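Local coordinates for protein Cwp19 (Clostridioides difficile, PDB 5OQ3) that probably cleaves glycosidic bonds in the bacterial cell wall, this piece being the TIM-barrel glycoside hydrolase domain of a longer S-layer-associated protein, at residues Y302-V313 with L349-K357. Numbering follows the deposited sequence.
Sequences YSKLVAWWANEV and LNRKYSEIK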
loop_
_atom_site.group_PDB
_atom_site.type_symbol
_atom_site.label_atom_id
_atom_site.label_comp_id
_atom_site.label_asym_id
_atom_site.label_seq_id
_atom_site.Cartn_x
_atom_site.Cartn_y
_atom_site.Cartn_z
ATOM N N TYR A 302 7.824 -18.566 -3.819
ATOM C CA TYR A 302 8.075 -17.830 -2.602
ATOM C C TYR A 302 9.509 -17.981 -2.081
ATOM O O TYR A 302 10.151 -17.002 -1.664
ATOM C CB TYR A 302 7.085 -18.266 -1.510
ATOM C CG TYR A 302 7.202 -17.494 -0.206
ATOM C CD1 TYR A 302 8.127 -17.875 0.798
ATOM C CD2 TYR A 302 6.393 -16.380 0.055
ATOM C CE1 TYR A 302 8.212 -17.179 1.998
ATOM C CE2 TYR A 302 6.501 -15.680 1.238
ATOM C CZ TYR A 302 7.392 -16.081 2.210
ATOM O OH TYR A 302 7.457 -15.379 3.368
ATOM N N SER A 303 10.018 -19.189 -2.064
ATOM C CA SER A 303 11.349 -19.410 -1.513
ATOM C C SER A 303 12.445 -18.699 -2.346
ATOM O O SER A 303 13.426 -18.207 -1.774
ATOM C CB SER A 303 11.620 -20.906 -1.352
ATOM O OG SER A 303 11.885 -21.523 -2.587
ATOM N N LYS A 304 12.289 -18.634 -3.658
ATOM C CA LYS A 304 13.252 -17.932 -4.516
ATOM C C LYS A 304 13.127 -16.436 -4.317
ATOM O O LYS A 304 14.134 -15.707 -4.257
ATOM C CB LYS A 304 13.020 -18.283 -5.998
ATOM C CG LYS A 304 13.351 -19.741 -6.297
ATOM C CD LYS A 304 13.281 -20.036 -7.786
ATOM C CE LYS A 304 13.770 -21.441 -8.073
ATOM N NZ LYS A 304 13.397 -21.829 -9.451
ATOM N N LEU A 305 11.891 -15.968 -4.170
ATOM C CA LEU A 305 11.682 -14.545 -4.033
ATOM C C LEU A 305 12.155 -13.981 -2.705
ATOM O O LEU A 305 12.680 -12.851 -2.680
ATOM C CB LEU A 305 10.222 -14.212 -4.337
ATOM C CG LEU A 305 9.911 -14.229 -5.854
ATOM C CD1 LEU A 305 8.415 -14.390 -6.103
ATOM C CD2 LEU A 305 10.503 -12.984 -6.527
ATOM N N VAL A 306 11.984 -14.696 -1.596
ATOM C CA VAL A 306 12.512 -14.164 -0.335
ATOM C C VAL A 306 14.032 -13.959 -0.443
ATOM O O VAL A 306 14.550 -12.957 0.023
ATOM C CB VAL A 306 12.118 -14.987 0.914
ATOM C CG1 VAL A 306 10.649 -14.851 1.249
ATOM C CG2 VAL A 306 12.536 -16.424 0.836
ATOM N N ALA A 307 14.720 -14.897 -1.060
ATOM C CA ALA A 307 16.168 -14.783 -1.262
ATOM C C ALA A 307 16.555 -13.616 -2.153
ATOM O O ALA A 307 17.500 -12.873 -1.878
ATOM C CB ALA A 307 16.729 -16.075 -1.802
ATOM N N TRP A 308 15.799 -13.466 -3.230
ATOM C CA TRP A 308 16.070 -12.401 -4.186
ATOM C C TRP A 308 15.902 -11.021 -3.537
ATOM O O TRP A 308 16.764 -10.137 -3.676
ATOM C CB TRP A 308 15.172 -12.560 -5.447
ATOM C CG TRP A 308 15.573 -11.582 -6.519
ATOM C CD1 TRP A 308 16.550 -11.774 -7.470
ATOM C CD2 TRP A 308 15.041 -10.237 -6.734
ATOM N NE1 TRP A 308 16.643 -10.652 -8.254
ATOM C CE2 TRP A 308 15.746 -9.697 -7.836
ATOM C CE3 TRP A 308 14.055 -9.474 -6.108
ATOM C CZ2 TRP A 308 15.521 -8.435 -8.307
ATOM C CZ3 TRP A 308 13.813 -8.231 -6.586
ATOM C CH2 TRP A 308 14.548 -7.708 -7.678
ATOM N N TRP A 309 14.805 -10.835 -2.815
ATOM C CA TRP A 309 14.554 -9.571 -2.141
ATOM C C TRP A 309 15.522 -9.298 -1.004
ATOM O O TRP A 309 15.960 -8.143 -0.824
ATOM C CB TRP A 309 13.103 -9.515 -1.675
ATOM C CG TRP A 309 12.134 -9.253 -2.795
ATOM C CD1 TRP A 309 11.263 -10.118 -3.361
ATOM C CD2 TRP A 309 11.957 -8.011 -3.468
ATOM N NE1 TRP A 309 10.572 -9.487 -4.369
ATOM C CE2 TRP A 309 10.978 -8.188 -4.439
ATOM C CE3 TRP A 309 12.507 -6.747 -3.300
ATOM C CZ2 TRP A 309 10.549 -7.162 -5.277
ATOM C CZ3 TRP A 309 12.087 -5.701 -4.159
ATOM C CH2 TRP A 309 11.109 -5.928 -5.114
ATOM N N ALA A 310 15.907 -10.335 -0.250
ATOM C CA ALA A 310 16.908 -10.144 0.779
ATOM C C ALA A 310 18.204 -9.631 0.192
ATOM O O ALA A 310 18.826 -8.719 0.723
ATOM C CB ALA A 310 17.138 -11.439 1.546
ATOM N N ASN A 311 18.590 -10.167 -0.945
ATOM C CA ASN A 311 19.784 -9.694 -1.624
ATOM C C ASN A 311 19.642 -8.232 -2.111
ATOM O O ASN A 311 20.606 -7.437 -2.035
ATOM C CB ASN A 311 20.148 -10.630 -2.791
ATOM C CG ASN A 311 21.438 -10.211 -3.458
ATOM O OD1 ASN A 311 22.517 -10.330 -2.859
ATOM N ND2 ASN A 311 21.335 -9.673 -4.674
ATOM N N GLU A 312 18.479 -7.863 -2.606
ATOM C CA GLU A 312 18.242 -6.470 -3.067
ATOM C C GLU A 312 18.527 -5.414 -2.024
ATOM O O GLU A 312 19.006 -4.344 -2.383
ATOM C CB GLU A 312 16.795 -6.294 -3.550
ATOM C CG GLU A 312 16.448 -6.881 -4.886
ATOM C CD GLU A 312 17.291 -6.254 -6.005
ATOM O OE1 GLU A 312 17.118 -5.052 -6.371
ATOM O OE2 GLU A 312 18.138 -6.971 -6.485
ATOM N N VAL A 313 18.202 -5.675 -0.748
ATOM C CA VAL A 313 18.421 -4.667 0.280
ATOM C C VAL A 313 19.762 -4.759 0.989
ATOM O O VAL A 313 20.109 -3.868 1.784
ATOM C CB VAL A 313 17.274 -4.630 1.307
ATOM C CG1 VAL A 313 15.931 -4.384 0.602
ATOM C CG2 VAL A 313 17.225 -5.929 2.111
ATOM N N LEU A 349 11.160 -19.607 7.173
ATOM C CA LEU A 349 12.123 -19.357 6.117
ATOM C C LEU A 349 12.591 -17.907 6.149
ATOM O O LEU A 349 13.797 -17.650 6.019
ATOM C CB LEU A 349 11.524 -19.730 4.774
ATOM C CG LEU A 349 12.457 -19.560 3.567
ATOM C CD1 LEU A 349 13.713 -20.437 3.695
ATOM C CD2 LEU A 349 11.710 -19.793 2.267
ATOM N N ASN A 350 11.653 -16.959 6.273
ATOM C CA ASN A 350 12.026 -15.566 6.314
ATOM C C ASN A 350 13.097 -15.336 7.352
ATOM O O ASN A 350 14.001 -14.527 7.159
ATOM C CB ASN A 350 10.852 -14.667 6.725
ATOM C CG ASN A 350 9.720 -14.638 5.723
ATOM O OD1 ASN A 350 9.817 -15.203 4.615
ATOM N ND2 ASN A 350 8.604 -14.035 6.146
ATOM N N ARG A 351 12.935 -15.962 8.504
ATOM C CA ARG A 351 13.821 -15.750 9.633
ATOM C C ARG A 351 15.242 -16.284 9.437
ATOM O O ARG A 351 16.116 -16.016 10.235
ATOM C CB ARG A 351 13.145 -16.279 10.905
ATOM C CG ARG A 351 12.002 -15.349 11.365
ATOM C CD ARG A 351 11.101 -15.993 12.337
ATOM N NE ARG A 351 10.242 -15.050 13.015
ATOM C CZ ARG A 351 9.399 -15.398 13.969
ATOM N NH1 ARG A 351 9.278 -16.691 14.307
ATOM N NH2 ARG A 351 8.691 -14.494 14.580
ATOM N N LYS A 352 15.461 -17.051 8.376
ATOM C CA LYS A 352 16.811 -17.454 7.991
ATOM C C LYS A 352 17.606 -16.332 7.344
ATOM O O LYS A 352 18.828 -16.471 7.169
ATOM C CB LYS A 352 16.763 -18.663 7.063
ATOM C CG LYS A 352 16.167 -19.921 7.700
ATOM C CD LYS A 352 16.951 -20.374 8.952
ATOM C CE LYS A 352 16.513 -21.788 9.361
ATOM N NZ LYS A 352 17.330 -22.241 10.546
ATOM N N TYR A 353 16.932 -15.232 6.971
ATOM C CA TYR A 353 17.580 -14.121 6.258
ATOM C C TYR A 353 17.669 -12.922 7.156
ATOM O O TYR A 353 16.653 -12.316 7.525
ATOM C CB TYR A 353 16.756 -13.768 4.972
ATOM C CG TYR A 353 16.769 -14.884 3.965
ATOM C CD1 TYR A 353 15.841 -15.890 4.027
ATOM C CD2 TYR A 353 17.740 -14.954 2.959
ATOM C CE1 TYR A 353 15.864 -16.943 3.137
ATOM C CE2 TYR A 353 17.789 -16.009 2.062
ATOM C CZ TYR A 353 16.836 -17.009 2.152
ATOM O OH TYR A 353 16.874 -18.074 1.257
ATOM N N SER A 354 18.889 -12.545 7.480
ATOM C CA SER A 354 19.073 -11.429 8.373
ATOM C C SER A 354 18.589 -10.093 7.808
ATOM O O SER A 354 18.298 -9.166 8.549
ATOM C CB SER A 354 20.518 -11.308 8.775
ATOM O OG SER A 354 21.340 -10.969 7.691
ATOM N N GLU A 355 18.468 -10.022 6.485
ATOM C CA GLU A 355 17.984 -8.798 5.835
ATOM C C GLU A 355 16.478 -8.641 5.981
ATOM O O GLU A 355 15.950 -7.552 5.764
ATOM C CB GLU A 355 18.335 -8.820 4.347
ATOM C CG GLU A 355 19.811 -8.858 4.061
ATOM C CD GLU A 355 20.417 -10.286 4.046
ATOM O OE1 GLU A 355 19.748 -11.390 4.216
ATOM O OE2 GLU A 355 21.631 -10.280 3.840
ATOM N N ILE A 356 15.742 -9.726 6.288
ATOM C CA ILE A 356 14.303 -9.622 6.470
ATOM C C ILE A 356 14.005 -9.202 7.910
ATOM O O ILE A 356 14.506 -9.824 8.845
ATOM C CB ILE A 356 13.583 -10.896 6.054
ATOM C CG1 ILE A 356 13.764 -11.109 4.561
ATOM C CG2 ILE A 356 12.112 -10.804 6.432
ATOM C CD1 ILE A 356 13.274 -12.431 4.033
ATOM N N LYS A 357 13.231 -8.121 8.057
ATOM C CA LYS A 357 12.980 -7.476 9.347
ATOM C C LYS A 357 11.572 -7.648 9.871
ATOM O O LYS A 357 11.204 -7.087 10.873
ATOM C CB LYS A 357 13.359 -6.003 9.263
ATOM C CG LYS A 357 14.751 -5.682 8.787
ATOM C CD LYS A 357 15.786 -6.183 9.730
ATOM C CE LYS A 357 17.214 -5.895 9.246
ATOM N NZ LYS A 357 17.467 -4.504 8.792
HETATM O O HOH W 1 14.917 -19.533 0.161
#
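Tyr302 reaches across from the first turn of helix 302-313 and gives its hydroxyl hydrogen to Asn350, with OH 2.7 Å from OD1. The hydroxyl lies in the carbonyl plane on a lone pair, at a C=O...OH angle of 112° measured at OD1, and phenol ring and amide are nearly coplanar. With CG anti to the backbone N (chi1 -176°), the ring is carried over to Asn350. The same OD1 touches Val306 CG1 at 3.5 Å. The other methyl of Val306, CG2, packs 3.8 Å from Leu349 CD2, which also rests on Ser303 CB, while Ile356 CD1 lies 4.2 Å from Val306 CB.

Further along the helix, the Tyr353 ring lies obliquely, CE1 against Val306 CG2, CE2 against Ala307 and CD2 3.8 Å from Ala310 CB. Its hydroxyl is tied back to the helix through a water whose O is 2.7 Å from Tyr353 OH and which donates to Ser303 O. Glu355 sets CG 3.5 Å from Ala310 O, and the bend at chi2 (86°) brings OE1 to 3.7 Å from Ala310 CB; its CB meets Val313 CG2.

Two successive type I turns, Asn350 to Tyr353 and Tyr353 to Ile356, present these groups to the helix. Behind the polar pair, Gln324 of strand 319-324 hydrogen-bonds both Tyr302 OH and Asn350 ND2. Helix 302-313 thus packs on the end of helix 343-350 and the turns leading into the eighth strand, 356-361, an alpha-to-beta connection outside a TIM barrel.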